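Local coordinates for protein signal transducer and activator of transcription (Mus musculus, PDB 5OEN) that probably relays signals from activated receptors to the nucleus as a transcription factor, this portion forming its four-helix coiled-coil domain, at residues L129-K140 with V157-L168. The protein carries 2 engineered substitutions. Numbering follows the deposited sequence.
Sequences LFHLRQLLKQLK and VDLQNAQVMELL
In the antiparallel helical bundle of the STAT coiled-coil domain, L136 and V164 reach across from consecutive helices as reciprocal knobs into holes. The axes of the two segments come within 9.8 Å, with 159° between their N-to-C directions. L136 enters the hole formed by V157, Q160, N161 and V164; with CG anti to the carbonyl carbon (chi1 -71°), its branch points across the interface and puts CD1 over the backbone at N161 and CD2 beside Q160 OE1. Returning the fit, V164 sits among L129, L132, L136 and R133. Its CG2 lies 3.7 Å from CD2 of L132, while CG1 turns to the L129 side. Valine, broad at CB yet short, suits the points where the backbones come nearest, CA to CA 6.2 Å at L129 and V164 and 6.1 Å at L136 and V157. V157 and L136 run alongside each other head to tail, CG1 of V157 4.0 Å from CB of L136. One turn beyond V164, L168 packs CD2 against L129 and lays it over one face of the F130 ring in a CH-pi contact, 3.8 Å from the centroid and 12° off its normal. R133 and K140 suit the rim, their long aliphatic stems lying beside N161 and D158, respectively. Q160 keeps a buried amide satisfied through S76 OG and L73 O on helix 50-104. That helix also meets L139 and L167, while helix 2-40 packs against L132 and L135, so the hairpin of helices 115-142 and 151-173 is built into the four-helix bundle.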
ATOM      1  N   LEU B 129       6.429 -15.497  17.736  1.00 24.60           N
ATOM      2  CA  LEU B 129       5.184 -15.064  18.360  1.00 28.28           C
ATOM      3  C   LEU B 129       5.162 -13.555  18.562  1.00 29.50           C
ATOM      4  O   LEU B 129       4.109 -12.921  18.423  1.00 39.29           O
ATOM      5  CB  LEU B 129       4.985 -15.796  19.687  1.00 32.83           C
ATOM      6  CG  LEU B 129       4.496 -17.237  19.538  1.00 24.80           C
ATOM      7  CD1 LEU B 129       4.798 -18.029  20.788  1.00 37.39           C
ATOM      8  CD2 LEU B 129       3.007 -17.258  19.236  1.00 24.89           C
ATOM      9  N   PHE B 130       6.310 -12.956  18.887  1.00 23.55           N
ATOM     10  CA  PHE B 130       6.355 -11.500  18.974  1.00 27.40           C
ATOM     11  C   PHE B 130       6.162 -10.872  17.604  1.00 28.99           C
ATOM     12  O   PHE B 130       5.432  -9.885  17.464  1.00 28.09           O
ATOM     13  CB  PHE B 130       7.675 -11.037  19.591  1.00 24.57           C
ATOM     14  CG  PHE B 130       7.765 -11.279  21.069  1.00 30.30           C
ATOM     15  CD1 PHE B 130       6.949 -10.585  21.949  1.00 29.25           C
ATOM     16  CD2 PHE B 130       8.668 -12.195  21.578  1.00 31.66           C
ATOM     17  CE1 PHE B 130       7.031 -10.806  23.310  1.00 26.89           C
ATOM     18  CE2 PHE B 130       8.754 -12.419  22.937  1.00 33.29           C
ATOM     19  CZ  PHE B 130       7.934 -11.723  23.805  1.00 30.00           C
ATOM     20  N   HIS B 131       6.806 -11.432  16.581  1.00 30.03           N
ATOM     21  CA  HIS B 131       6.600 -10.944  15.225  1.00 35.89           C
ATOM     22  C   HIS B 131       5.129 -11.026  14.841  1.00 32.89           C
ATOM     23  O   HIS B 131       4.563 -10.071  14.297  1.00 38.35           O
ATOM     24  CB  HIS B 131       7.458 -11.744  14.245  1.00 38.05           C
ATOM     25  CG  HIS B 131       7.583 -11.108  12.896  1.00 39.45           C
ATOM     26  ND1 HIS B 131       7.069  -9.862  12.608  1.00 31.77           N
ATOM     27  CD2 HIS B 131       8.168 -11.546  11.755  1.00 34.28           C
ATOM     28  CE1 HIS B 131       7.329  -9.560  11.350  1.00 41.43           C
ATOM     29  NE2 HIS B 131       7.995 -10.565  10.810  1.00 37.06           N
ATOM     30  N   LEU B 132       4.488 -12.160  15.129  1.00 28.44           N
ATOM     31  CA  LEU B 132       3.085 -12.324  14.759  1.00 34.67           C
ATOM     32  C   LEU B 132       2.190 -11.378  15.550  1.00 34.42           C
ATOM     33  O   LEU B 132       1.191 -10.875  15.022  1.00 37.49           O
ATOM     34  CB  LEU B 132       2.654 -13.776  14.965  1.00 32.24           C
ATOM     35  CG  LEU B 132       1.258 -14.147  14.457  1.00 35.63           C
ATOM     36  CD1 LEU B 132       1.133 -13.917  12.954  1.00 28.43           C
ATOM     37  CD2 LEU B 132       0.935 -15.592  14.803  1.00 31.64           C
ATOM     38  N   ARG B 133       2.527 -11.121  16.817  1.00 32.38           N
ATOM     39  CA  ARG B 133       1.756 -10.157  17.594  1.00 33.64           C
ATOM     40  C   ARG B 133       1.828  -8.774  16.962  1.00 35.12           C
ATOM     41  O   ARG B 133       0.824  -8.053  16.905  1.00 39.70           O
ATOM     42  CB  ARG B 133       2.257 -10.108  19.037  1.00 27.58           C
ATOM     43  CG  ARG B 133       1.507  -9.104  19.900  1.00 34.00           C
ATOM     44  CD  ARG B 133       1.956  -9.136  21.348  1.00 61.99           C
ATOM     45  NE  ARG B 133       1.219  -8.167  22.155  1.00 55.56           N
ATOM     46  CZ  ARG B 133       1.326  -8.048  23.475  1.00 65.10           C
ATOM     47  NH1 ARG B 133       0.612  -7.133  24.115  1.00 73.16           N
ATOM     48  NH2 ARG B 133       2.142  -8.840  24.157  1.00 63.32           N
ATOM     49  N   GLN B 134       3.011  -8.384  16.484  1.00 32.57           N
ATOM     50  CA  GLN B 134       3.149  -7.102  15.804  1.00 31.38           C
ATOM     51  C   GLN B 134       2.283  -7.050  14.552  1.00 41.19           C
ATOM     52  O   GLN B 134       1.660  -6.022  14.261  1.00 40.71           O
ATOM     53  CB  GLN B 134       4.615  -6.856  15.450  1.00 30.88           C
ATOM     54  CG  GLN B 134       4.857  -5.577  14.665  1.00 50.49           C
ATOM     55  CD  GLN B 134       4.401  -4.341  15.413  1.00 60.90           C
ATOM     56  OE1 GLN B 134       3.671  -3.507  14.874  1.00 61.02           O
ATOM     57  NE2 GLN B 134       4.833  -4.214  16.664  1.00 57.25           N
ATOM     58  N   LEU B 135       2.230  -8.150  13.798  1.00 40.10           N
ATOM     59  CA  LEU B 135       1.467  -8.159  12.553  1.00 34.02           C
ATOM     60  C   LEU B 135      -0.032  -8.089  12.820  1.00 38.35           C
ATOM     61  O   LEU B 135      -0.750  -7.333  12.156  1.00 41.64           O
ATOM     62  CB  LEU B 135       1.817  -9.404  11.737  1.00 26.77           C
ATOM     63  CG  LEU B 135       3.294  -9.552  11.357  1.00 27.55           C
ATOM     64  CD1 LEU B 135       3.517 -10.828  10.561  1.00 27.64           C
ATOM     65  CD2 LEU B 135       3.800  -8.344  10.579  1.00 29.28           C
ATOM     66  N   LEU B 136      -0.526  -8.871  13.783  1.00 36.71           N
ATOM     67  CA  LEU B 136      -1.929  -8.754  14.166  1.00 39.00           C
ATOM     68  C   LEU B 136      -2.237  -7.350  14.670  1.00 38.52           C
ATOM     69  O   LEU B 136      -3.326  -6.818  14.426  1.00 42.63           O
ATOM     70  CB  LEU B 136      -2.273  -9.789  15.237  1.00 39.11           C
ATOM     71  CG  LEU B 136      -2.336 -11.254  14.804  1.00 27.82           C
ATOM     72  CD1 LEU B 136      -2.570 -12.138  16.018  1.00 37.60           C
ATOM     73  CD2 LEU B 136      -3.425 -11.476  13.765  1.00 27.29           C
ATOM     74  N   LYS B 137      -1.290  -6.740  15.384  1.00 37.17           N
ATOM     75  CA  LYS B 137      -1.470  -5.370  15.846  1.00 41.77           C
ATOM     76  C   LYS B 137      -1.625  -4.408  14.676  1.00 44.79           C
ATOM     77  O   LYS B 137      -2.353  -3.414  14.782  1.00 42.75           O
ATOM     78  CB  LYS B 137      -0.289  -4.969  16.725  1.00 50.41           C
ATOM     79  CG  LYS B 137      -0.484  -3.666  17.489  1.00 66.10           C
ATOM     80  CD  LYS B 137       0.712  -3.349  18.382  1.00 74.03           C
ATOM     81  CE  LYS B 137       1.043  -4.505  19.320  1.00 63.99           C
ATOM     82  NZ  LYS B 137       1.946  -4.103  20.432  1.00 88.58           N
ATOM     83  N   GLN B 138      -0.949  -4.681  13.559  1.00 46.33           N
ATOM     84  CA  GLN B 138      -1.115  -3.858  12.367  1.00 43.44           C
ATOM     85  C   GLN B 138      -2.504  -4.046  11.768  1.00 41.66           C
ATOM     86  O   GLN B 138      -3.178  -3.069  11.417  1.00 46.06           O
ATOM     87  CB  GLN B 138      -0.035  -4.199  11.338  1.00 38.82           C
ATOM     88  CG  GLN B 138       1.372  -3.797  11.754  1.00 46.25           C
ATOM     89  CD  GLN B 138       2.419  -4.238  10.753  1.00 45.83           C
ATOM     90  OE1 GLN B 138       2.234  -5.221  10.037  1.00 46.84           O
ATOM     91  NE2 GLN B 138       3.525  -3.506  10.694  1.00 57.28           N
ATOM     92  N   LEU B 139      -2.949  -5.299  11.645  1.00 40.50           N
ATOM     93  CA  LEU B 139      -4.276  -5.566  11.098  1.00 40.63           C
ATOM     94  C   LEU B 139      -5.368  -4.929  11.944  1.00 36.27           C
ATOM     95  O   LEU B 139      -6.394  -4.495  11.410  1.00 39.65           O
ATOM     96  CB  LEU B 139      -4.499  -7.074  10.985  1.00 32.80           C
ATOM     97  CG  LEU B 139      -3.640  -7.772   9.928  1.00 35.38           C
ATOM     98  CD1 LEU B 139      -3.608  -9.275  10.158  1.00 34.69           C
ATOM     99  CD2 LEU B 139      -4.157  -7.458   8.533  1.00 33.90           C
ATOM    100  N   LYS B 140      -5.168  -4.860  13.262  1.00 33.23           N
ATOM    101  CA  LYS B 140      -6.145  -4.205  14.122  1.00 35.59           C
ATOM    102  C   LYS B 140      -6.251  -2.721  13.805  1.00 41.81           C
ATOM    103  O   LYS B 140      -7.333  -2.134  13.924  1.00 43.87           O
ATOM    104  CB  LYS B 140      -5.771  -4.423  15.588  1.00 38.87           C
ATOM    105  CG  LYS B 140      -6.783  -3.883  16.587  1.00 35.19           C
ATOM    106  CD  LYS B 140      -6.647  -4.566  17.946  1.00 57.59           C
ATOM    107  CE  LYS B 140      -5.239  -4.447  18.527  1.00 58.82           C
ATOM    108  NZ  LYS B 140      -4.857  -3.038  18.829  1.00 63.18           N
ATOM    109  N   VAL B 157      -9.055 -10.994  14.482  1.00 45.19           N
ATOM    110  CA  VAL B 157      -7.745 -10.535  14.933  1.00 39.59           C
ATOM    111  C   VAL B 157      -7.663 -10.586  16.454  1.00 44.83           C
ATOM    112  O   VAL B 157      -6.692 -11.098  17.024  1.00 38.96           O
ATOM    113  CB  VAL B 157      -7.463  -9.120  14.394  1.00 44.53           C
ATOM    114  CG1 VAL B 157      -6.106  -8.613  14.873  1.00 46.63           C
ATOM    115  CG2 VAL B 157      -7.523  -9.113  12.873  1.00 39.97           C
ATOM    116  N   ASP B 158      -8.680 -10.052  17.135  1.00 47.59           N
ATOM    117  CA  ASP B 158      -8.704 -10.103  18.594  1.00 44.72           C
ATOM    118  C   ASP B 158      -8.591 -11.536  19.098  1.00 45.19           C
ATOM    119  O   ASP B 158      -7.878 -11.807  20.071  1.00 42.38           O
ATOM    120  CB  ASP B 158      -9.986  -9.461  19.125  1.00 48.23           C
ATOM    121  CG  ASP B 158     -10.040  -7.968  18.873  1.00 61.11           C
ATOM    122  OD1 ASP B 158      -8.971  -7.321  18.884  1.00 69.36           O
ATOM    123  OD2 ASP B 158     -11.154  -7.440  18.669  1.00 52.88           O
ATOM    124  N   LEU B 159      -9.288 -12.469  18.447  1.00 44.82           N
ATOM    125  CA  LEU B 159      -9.282 -13.852  18.909  1.00 38.60           C
ATOM    126  C   LEU B 159      -7.920 -14.500  18.696  1.00 34.51           C
ATOM    127  O   LEU B 159      -7.478 -15.312  19.516  1.00 39.14           O
ATOM    128  CB  LEU B 159     -10.375 -14.645  18.195  1.00 35.64           C
ATOM    129  CG  LEU B 159     -10.482 -16.129  18.553  1.00 33.29           C
ATOM    130  CD1 LEU B 159     -10.645 -16.324  20.054  1.00 33.97           C
ATOM    131  CD2 LEU B 159     -11.643 -16.763  17.803  1.00 37.63           C
ATOM    132  N   GLN B 160      -7.241 -14.158  17.600  1.00 33.44           N
ATOM    133  CA  GLN B 160      -5.893 -14.668  17.377  1.00 33.58           C
ATOM    134  C   GLN B 160      -4.869 -13.966  18.257  1.00 36.58           C
ATOM    135  O   GLN B 160      -3.885 -14.589  18.673  1.00 28.05           O
ATOM    136  CB  GLN B 160      -5.506 -14.508  15.908  1.00 23.57           C
ATOM    137  CG  GLN B 160      -6.310 -15.375  14.962  1.00 22.53           C
ATOM    138  CD  GLN B 160      -5.927 -15.156  13.517  1.00 27.68           C
ATOM    139  OE1 GLN B 160      -4.889 -14.566  13.222  1.00 25.13           O
ATOM    140  NE2 GLN B 160      -6.769 -15.627  12.603  1.00 21.80           N
ATOM    141  N   ASN B 161      -5.078 -12.680  18.545  1.00 40.18           N
ATOM    142  CA  ASN B 161      -4.176 -11.962  19.436  1.00 34.32           C
ATOM    143  C   ASN B 161      -4.178 -12.570  20.831  1.00 30.02           C
ATOM    144  O   ASN B 161      -3.152 -12.548  21.520  1.00 36.44           O
ATOM    145  CB  ASN B 161      -4.576 -10.488  19.504  1.00 40.82           C
ATOM    146  CG  ASN B 161      -3.384  -9.563  19.646  1.00 49.63           C
ATOM    147  OD1 ASN B 161      -2.350  -9.940  20.197  1.00 54.70           O
ATOM    148  ND2 ASN B 161      -3.524  -8.343  19.140  1.00 49.28           N
ATOM    149  N   ALA B 162      -5.317 -13.111  21.268  1.00 32.02           N
ATOM    150  CA  ALA B 162      -5.375 -13.772  22.566  1.00 30.50           C
ATOM    151  C   ALA B 162      -4.560 -15.058  22.558  1.00 32.83           C
ATOM    152  O   ALA B 162      -3.781 -15.318  23.483  1.00 37.39           O
ATOM    153  CB  ALA B 162      -6.828 -14.055  22.942  1.00 31.18           C
ATOM    154  N   GLN B 163      -4.723 -15.876  21.516  1.00 30.82           N
ATOM    155  CA  GLN B 163      -3.982 -17.130  21.431  1.00 33.68           C
ATOM    156  C   GLN B 163      -2.481 -16.874  21.401  1.00 36.13           C
ATOM    157  O   GLN B 163      -1.713 -17.516  22.128  1.00 33.22           O
ATOM    158  CB  GLN B 163      -4.422 -17.908  20.191  1.00 27.39           C
ATOM    159  CG  GLN B 163      -5.910 -18.211  20.155  1.00 27.60           C
ATOM    160  CD  GLN B 163      -6.328 -18.912  18.881  1.00 33.05           C
ATOM    161  OE1 GLN B 163      -7.243 -18.469  18.188  1.00 32.88           O
ATOM    162  NE2 GLN B 163      -5.659 -20.015  18.564  1.00 44.00           N
ATOM    163  N   VAL B 164      -2.043 -15.933  20.562  1.00 35.65           N
ATOM    164  CA  VAL B 164      -0.623 -15.607  20.479  1.00 27.10           C
ATOM    165  C   VAL B 164      -0.087 -15.218  21.850  1.00 25.85           C
ATOM    166  O   VAL B 164       1.052 -15.543  22.203  1.00 28.65           O
ATOM    167  CB  VAL B 164      -0.397 -14.489  19.443  1.00 23.28           C
ATOM    168  CG1 VAL B 164       1.026 -13.937  19.529  1.00 25.26           C
ATOM    169  CG2 VAL B 164      -0.684 -15.007  18.038  1.00 26.63           C
ATOM    170  N   MET B 165      -0.898 -14.516  22.645  1.00 28.41           N
ATOM    171  CA  MET B 165      -0.436 -14.070  23.954  1.00 33.28           C
ATOM    172  C   MET B 165      -0.370 -15.231  24.938  1.00 38.67           C
ATOM    173  O   MET B 165       0.523 -15.277  25.793  1.00 40.95           O
ATOM    174  CB  MET B 165      -1.352 -12.969  24.488  1.00 33.09           C
ATOM    175  CG  MET B 165      -0.762 -12.208  25.662  1.00 54.02           C
ATOM    176  SD  MET B 165       0.661 -11.207  25.185  1.00 59.06           S
ATOM    177  CE  MET B 165       1.592 -11.184  26.717  1.00 48.54           C
ATOM    178  N   GLU B 166      -1.307 -16.176  24.837  1.00 38.30           N
ATOM    179  CA  GLU B 166      -1.259 -17.353  25.698  1.00 35.93           C
ATOM    180  C   GLU B 166      -0.033 -18.202  25.389  1.00 33.01           C
ATOM    181  O   GLU B 166       0.590 -18.758  26.300  1.00 36.66           O
ATOM    182  CB  GLU B 166      -2.538 -18.172  25.533  1.00 40.73           C
ATOM    183  CG  GLU B 166      -3.799 -17.419  25.920  1.00 42.93           C
ATOM    184  CD  GLU B 166      -5.059 -18.121  25.462  1.00 60.18           C
ATOM    185  OE1 GLU B 166      -5.192 -19.334  25.722  1.00 85.91           O
ATOM    186  OE2 GLU B 166      -5.914 -17.461  24.833  1.00 41.38           O
ATOM    187  N   LEU B 167       0.330 -18.312  24.110  1.00 29.83           N
ATOM    188  CA  LEU B 167       1.554 -19.018  23.752  1.00 31.38           C
ATOM    189  C   LEU B 167       2.779 -18.311  24.319  1.00 30.70           C
ATOM    190  O   LEU B 167       3.696 -18.961  24.834  1.00 34.66           O
ATOM    191  CB  LEU B 167       1.662 -19.150  22.232  1.00 37.30           C
ATOM    192  CG  LEU B 167       1.009 -20.387  21.610  1.00 42.51           C
ATOM    193  CD1 LEU B 167      -0.480 -20.453  21.930  1.00 45.19           C
ATOM    194  CD2 LEU B 167       1.238 -20.403  20.104  1.00 35.57           C
ATOM    195  N   LEU B 168       2.813 -16.980  24.233  1.00 30.25           N
ATOM    196  CA  LEU B 168       3.917 -16.229  24.822  1.00 29.32           C
ATOM    197  C   LEU B 168       3.955 -16.416  26.333  1.00 40.70           C
ATOM    198  O   LEU B 168       5.019 -16.655  26.917  1.00 41.75           O
ATOM    199  CB  LEU B 168       3.791 -14.746  24.474  1.00 26.96           C
ATOM    200  CG  LEU B 168       4.132 -14.334  23.042  1.00 31.49           C
ATOM    201  CD1 LEU B 168       3.761 -12.878  22.821  1.00 36.99           C
ATOM    202  CD2 LEU B 168       5.607 -14.553  22.755  1.00 29.05           C
TER